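Local structure of EscN (Escherichia coli O127:H6, 2OBL) at residues G8-G13 / P30-E35; G75-S80 / V221-D226. The protein is a type III secretion protein of the ATP synthase alpha/beta family, modelled here as its C-terminal domain with a P-loop nucleotide-binding fold. The protein carries 1 engineered substitution. All coordinates share one frame; numbering follows the deposited sequence.

Interaction 1: residues G8-G13 / P30-E35; sequences GDALLG and PYLPFE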
loop_
_atom_site.group_PDB
_atom_site.type_symbol
_atom_site.label_atom_id
_atom_site.label_comp_id
_atom_site.label_asym_id
_atom_site.label_seq_id
_atom_site.Cartn_x
_atom_site.Cartn_y
_atom_site.Cartn_z
ATOM N N GLY A 8 -5.413 18.584 14.406
ATOM C CA GLY A 8 -4.502 18.852 15.513
ATOM C C GLY A 8 -3.793 17.584 15.929
ATOM O O GLY A 8 -4.145 16.490 15.482
ATOM N N ASP A 9 -2.800 17.708 16.801
ATOM C CA ASP A 9 -2.089 16.521 17.263
ATOM C C ASP A 9 -3.029 15.519 17.944
ATOM O O ASP A 9 -2.765 14.316 17.930
ATOM C CB ASP A 9 -0.957 16.892 18.222
ATOM C CG ASP A 9 0.197 17.594 17.538
ATOM O OD1 ASP A 9 0.255 17.643 16.288
ATOM O OD2 ASP A 9 1.066 18.101 18.271
ATOM N N ALA A 10 -4.126 16.009 18.525
ATOM C CA ALA A 10 -5.037 15.163 19.305
ATOM C C ALA A 10 -5.758 14.118 18.457
ATOM O O ALA A 10 -6.473 13.252 18.984
ATOM C CB ALA A 10 -6.053 16.021 20.096
ATOM N N LEU A 11 -5.547 14.192 17.143
ATOM C CA LEU A 11 -6.122 13.229 16.223
ATOM C C LEU A 11 -5.464 11.861 16.381
ATOM O O LEU A 11 -6.061 10.843 16.048
ATOM C CB LEU A 11 -5.989 13.707 14.768
ATOM C CG LEU A 11 -6.865 14.862 14.282
ATOM C CD1 LEU A 11 -6.475 15.280 12.879
ATOM C CD2 LEU A 11 -8.341 14.475 14.324
ATOM N N LEU A 12 -4.231 11.830 16.878
ATOM C CA LEU A 12 -3.503 10.565 16.999
ATOM C C LEU A 12 -4.173 9.600 17.983
ATOM O O LEU A 12 -4.578 9.997 19.093
ATOM C CB LEU A 12 -2.055 10.798 17.423
ATOM C CG LEU A 12 -1.081 11.393 16.412
ATOM C CD1 LEU A 12 0.315 11.410 17.016
ATOM C CD2 LEU A 12 -1.097 10.595 15.111
ATOM N N GLY A 13 -4.284 8.344 17.564
ATOM C CA GLY A 13 -4.891 7.290 18.364
ATOM C C GLY A 13 -6.403 7.261 18.260
ATOM O O GLY A 13 -7.058 6.474 18.940
ATOM N N PRO A 30 -11.522 15.766 22.188
ATOM C CA PRO A 30 -10.167 16.119 21.785
ATOM C C PRO A 30 -10.072 17.590 21.378
ATOM O O PRO A 30 -11.041 18.167 20.882
ATOM C CB PRO A 30 -9.879 15.181 20.607
ATOM C CG PRO A 30 -11.211 14.651 20.172
ATOM C CD PRO A 30 -12.122 14.718 21.345
ATOM N N TYR A 31 -8.918 18.188 21.649
ATOM C CA TYR A 31 -8.625 19.569 21.284
ATOM C C TYR A 31 -8.133 19.631 19.841
ATOM O O TYR A 31 -7.035 19.157 19.528
ATOM C CB TYR A 31 -7.555 20.114 22.226
ATOM C CG TYR A 31 -7.129 21.543 21.982
ATOM C CD1 TYR A 31 -8.053 22.579 21.982
ATOM C CD2 TYR A 31 -5.790 21.857 21.785
ATOM C CE1 TYR A 31 -7.654 23.896 21.772
ATOM C CE2 TYR A 31 -5.379 23.165 21.576
ATOM C CZ TYR A 31 -6.316 24.179 21.572
ATOM O OH TYR A 31 -5.908 25.478 21.364
ATOM N N LEU A 32 -8.961 20.185 18.959
ATOM C CA LEU A 32 -8.630 20.277 17.538
ATOM C C LEU A 32 -8.796 21.716 17.085
ATOM O O LEU A 32 -9.831 22.087 16.531
ATOM C CB LEU A 32 -9.524 19.357 16.712
ATOM C CG LEU A 32 -9.474 17.866 17.054
ATOM C CD1 LEU A 32 -10.509 17.104 16.254
ATOM C CD2 LEU A 32 -8.078 17.287 16.819
ATOM N N PRO A 33 -7.766 22.531 17.315
ATOM C CA PRO A 33 -7.859 23.982 17.190
ATOM C C PRO A 33 -7.760 24.523 15.758
ATOM O O PRO A 33 -8.065 25.698 15.537
ATOM C CB PRO A 33 -6.682 24.475 18.031
ATOM C CG PRO A 33 -5.681 23.382 17.974
ATOM C CD PRO A 33 -6.416 22.088 17.710
ATOM N N PHE A 34 -7.347 23.685 14.806
ATOM C CA PHE A 34 -7.067 24.145 13.439
ATOM C C PHE A 34 -8.089 23.687 12.409
ATOM O O PHE A 34 -8.494 22.532 12.404
ATOM C CB PHE A 34 -5.686 23.666 12.980
ATOM C CG PHE A 34 -4.615 23.822 14.018
ATOM C CD1 PHE A 34 -4.285 25.078 14.507
ATOM C CD2 PHE A 34 -3.928 22.716 14.496
ATOM C CE1 PHE A 34 -3.296 25.225 15.462
ATOM C CE2 PHE A 34 -2.940 22.852 15.446
ATOM C CZ PHE A 34 -2.619 24.111 15.934
ATOM N N GLU A 35 -8.483 24.589 11.517
ATOM C CA GLU A 35 -9.246 24.186 10.339
ATOM C C GLU A 35 -8.356 24.124 9.100
ATOM O O GLU A 35 -7.516 25.001 8.869
ATOM C CB GLU A 35 -10.392 25.150 10.054
ATOM C CG GLU A 35 -11.523 25.131 11.049
ATOM C CD GLU A 35 -12.649 26.051 10.621
ATOM O OE1 GLU A 35 -12.362 27.216 10.268
ATOM O OE2 GLU A 35 -13.817 25.608 10.632
HETATM O O HOH W 1 -4.431 18.773 19.323
#
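Gly8 and Leu32 bring the two backbones together, with their CA atoms 4.8 Å apart, and the chains then separate as 8-13 turns into a short 3-10 segment at residues 9-11. The bond from Leu11 N to Gly8 O closes that turn. Ala10 and Leu11 carry the side-chain contact from its side.

Ala10 points its methyl group at the other segment. Its CB lies 3.3 Å from Tyr31 O and also touches Pro30 CB at 4.0 Å. Leu32 does not point straight across, but its end swings in. Its CG stands beside the backbone N and anti to the carbonyl carbon (chi1 -59°), which helps bring CD2 within 3.7 Å of Leu11 CG. The two leucine side chains cross at about a right angle, and both methyls of Leu32 meet Leu11 CD2.

At the other end, Phe34 CD2 rests 4.0 Å from Gly8 CA, with the ring oblique to it. Pro33 CG sits 3.6 Å above the plane of the Phe34 ring, over its centre, and its other side meets a face of the Tyr31 ring near the rim. The proline is thus held between two aromatic rings of its own segment.

One water links the backbones. It accepts from Ala10 N at 2.9 Å and donates to Tyr31 O at 2.6 Å.

Leu11 also packs on Ile151 of helix 138-156 and on Val128. Phe34 pairs with Val7 by backbone bonding in the two-stranded antiparallel sheet. The contact joins the turn after strand 4-7 to the approach to strand 34-37.

Its side chains meet through carbon contacts, while the polar link between the segments is indirect, through the water between Ala10 N and Tyr31 O.

Interaction 2: residues G75-S80 / V221-D226; sequences GIFAGS and VLLESD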
loop_
_atom_site.group_PDB
_atom_site.type_symbol
_atom_site.label_atom_id
_atom_site.label_comp_id
_atom_site.label_asym_id
_atom_site.label_seq_id
_atom_site.Cartn_x
_atom_site.Cartn_y
_atom_site.Cartn_z
ATOM N N GLY A 75 0.778 1.230 -5.257
ATOM C CA GLY A 75 -0.513 0.547 -5.278
ATOM C C GLY A 75 -0.357 -0.899 -4.833
ATOM O O GLY A 75 0.644 -1.544 -5.150
ATOM N N ILE A 76 -1.336 -1.416 -4.099
ATOM C CA ILE A 76 -1.386 -2.850 -3.828
ATOM C C ILE A 76 -2.683 -3.355 -4.461
ATOM O O ILE A 76 -3.764 -2.887 -4.109
ATOM C CB ILE A 76 -1.398 -3.164 -2.316
ATOM C CG1 ILE A 76 -0.085 -2.695 -1.663
ATOM C CG2 ILE A 76 -1.650 -4.678 -2.093
ATOM C CD1 ILE A 76 -0.032 -2.898 -0.133
ATOM N N PHE A 77 -2.543 -4.287 -5.404
ATOM C CA PHE A 77 -3.656 -4.817 -6.194
ATOM C C PHE A 77 -3.960 -6.223 -5.661
ATOM O O PHE A 77 -3.074 -7.071 -5.623
ATOM C CB PHE A 77 -3.261 -4.903 -7.675
ATOM C CG PHE A 77 -3.088 -3.557 -8.343
ATOM C CD1 PHE A 77 -4.062 -3.073 -9.223
ATOM C CD2 PHE A 77 -1.974 -2.767 -8.078
ATOM C CE1 PHE A 77 -3.918 -1.821 -9.823
ATOM C CE2 PHE A 77 -1.828 -1.515 -8.685
ATOM C CZ PHE A 77 -2.808 -1.043 -9.547
ATOM N N ALA A 78 -5.201 -6.461 -5.240
ATOM C CA ALA A 78 -5.552 -7.720 -4.590
ATOM C C ALA A 78 -7.035 -8.050 -4.705
ATOM O O ALA A 78 -7.890 -7.188 -4.535
ATOM C CB ALA A 78 -5.136 -7.692 -3.122
ATOM N N GLY A 79 -7.343 -9.316 -4.967
ATOM C CA GLY A 79 -8.729 -9.766 -4.889
ATOM C C GLY A 79 -9.063 -10.196 -3.469
ATOM O O GLY A 79 -8.316 -9.897 -2.531
ATOM N N SER A 80 -10.168 -10.933 -3.322
ATOM C CA SER A 80 -10.596 -11.462 -2.033
ATOM C C SER A 80 -9.822 -12.702 -1.640
ATOM O O SER A 80 -9.416 -13.491 -2.493
ATOM C CB SER A 80 -12.086 -11.822 -2.076
ATOM O OG SER A 80 -12.862 -10.666 -2.271
ATOM N N VAL A 221 -6.191 -1.419 -4.536
ATOM C CA VAL A 221 -7.100 -1.608 -5.644
ATOM C C VAL A 221 -7.668 -3.024 -5.486
ATOM O O VAL A 221 -6.919 -4.011 -5.420
ATOM C CB VAL A 221 -6.376 -1.480 -6.994
ATOM C CG1 VAL A 221 -7.351 -1.807 -8.157
ATOM C CG2 VAL A 221 -5.759 -0.069 -7.144
ATOM N N LEU A 222 -8.985 -3.113 -5.406
ATOM C CA LEU A 222 -9.642 -4.371 -5.061
ATOM C C LEU A 222 -10.054 -5.008 -6.357
ATOM O O LEU A 222 -10.769 -4.391 -7.160
ATOM C CB LEU A 222 -10.872 -4.119 -4.198
ATOM C CG LEU A 222 -10.599 -3.357 -2.899
ATOM C CD1 LEU A 222 -11.823 -3.452 -1.981
ATOM C CD2 LEU A 222 -9.318 -3.850 -2.194
ATOM N N LEU A 223 -9.577 -6.228 -6.575
ATOM C CA LEU A 223 -9.806 -6.917 -7.832
ATOM C C LEU A 223 -11.027 -7.807 -7.720
ATOM O O LEU A 223 -11.204 -8.513 -6.729
ATOM C CB LEU A 223 -8.577 -7.726 -8.231
ATOM C CG LEU A 223 -7.305 -6.908 -8.454
ATOM C CD1 LEU A 223 -6.130 -7.828 -8.778
ATOM C CD2 LEU A 223 -7.516 -5.866 -9.562
ATOM N N GLU A 224 -11.888 -7.749 -8.723
ATOM C CA GLU A 224 -13.076 -8.592 -8.724
ATOM C C GLU A 224 -12.770 -9.905 -9.449
ATOM O O GLU A 224 -11.910 -9.957 -10.334
ATOM C CB GLU A 224 -14.267 -7.851 -9.353
ATOM C CG GLU A 224 -14.699 -6.592 -8.584
ATOM C CD GLU A 224 -15.371 -6.885 -7.251
ATOM O OE1 GLU A 224 -15.563 -8.073 -6.921
ATOM O OE2 GLU A 224 -15.721 -5.920 -6.531
ATOM N N SER A 225 -13.447 -10.975 -9.049
ATOM C CA SER A 225 -13.233 -12.257 -9.693
ATOM C C SER A 225 -14.170 -12.331 -10.882
ATOM O O SER A 225 -15.056 -13.182 -10.947
ATOM C CB SER A 225 -13.483 -13.415 -8.718
ATOM O OG SER A 225 -12.570 -13.353 -7.622
ATOM N N ASP A 226 -13.988 -11.395 -11.807
ATOM C CA ASP A 226 -14.739 -11.393 -13.044
ATOM C C ASP A 226 -13.837 -10.809 -14.117
ATOM O O ASP A 226 -12.661 -10.506 -13.870
ATOM C CB ASP A 226 -16.062 -10.614 -12.915
ATOM C CG ASP A 226 -15.864 -9.159 -12.506
ATOM O OD1 ASP A 226 -14.867 -8.536 -12.922
ATOM O OD2 ASP A 226 -16.720 -8.624 -11.761
HETATM O O HOH W 2 -11.693 -11.123 -5.886
HETATM O O HOH W 3 -12.440 -8.050 -4.101
#
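Val221 and Phe77 are paired neighbours on two parallel strands, with side chains on the same face of the sheet, side by side and pointing the same way. Val221 CG2 sits over one face of the Phe77 ring, 4.0 Å from its centroid and offset toward the rim, a CH-pi contact. Phe77 CD1 meets Val221 CB at 3.6 Å. Val221 reaches the ring with both branches: CG1 is anti to the backbone N (chi1 175°), and CG2 lies beside that N. Leu223 comes from another direction. Its CD2 lies at the ring edge, near the plane, and its CD1 touches Phe77 CB.

Three backbone bonds fix this register. Val221 N donates to Ile76 O at 2.9 Å, and Ala78 N donates to Val221 O at 3.0 Å. Leu223 N reaches Ala78 O at 2.8 Å, but from above the carbonyl plane, 50° out of it. Past this point Gly79 CA still touches Leu223 O (3.3 Å), and water joins the chains further on. One water accepts from Ser80 N, donates to Leu223 O and meets Ser225 OG. A second also donates to Leu223 O and meets Ser80 OG.

Further out, Arg237 makes a cation-pi contact with Phe77. Strand 242-245 pairs with the other side of strand 73-78, and helix 84-94 packs on Ile76 and Ala78.

Strand 73-78, followed by a glycine-containing loop and then helix 84-94, fits a Walker A motif. Ala78, Gly83, Lys84 and Ser85 match its pattern. This parallel pair lies in the central sheet of the P-loop fold.

How the interactions relate
Interactions 1 and 2 do not touch: their centres are 34 Å apart and their nearest atoms about 20 Å. Interaction 1 is peripheral, with its centre 25 Å from the centre of the chain; that of interaction 2 is 12 Å from it. The large mixed sheet connects them. Interaction 1 meets it at strand 127-132, through Leu11 and Leu12 on Val128. From there the pairing runs through strands 99-105 and 161-167 to 214-222 and 73-78, the pair of interaction 2. The calcium ion, bound by Asn229 and Asp234, belongs to the neighbourhood of interaction 2, about 8 Å from the side chain of Leu223.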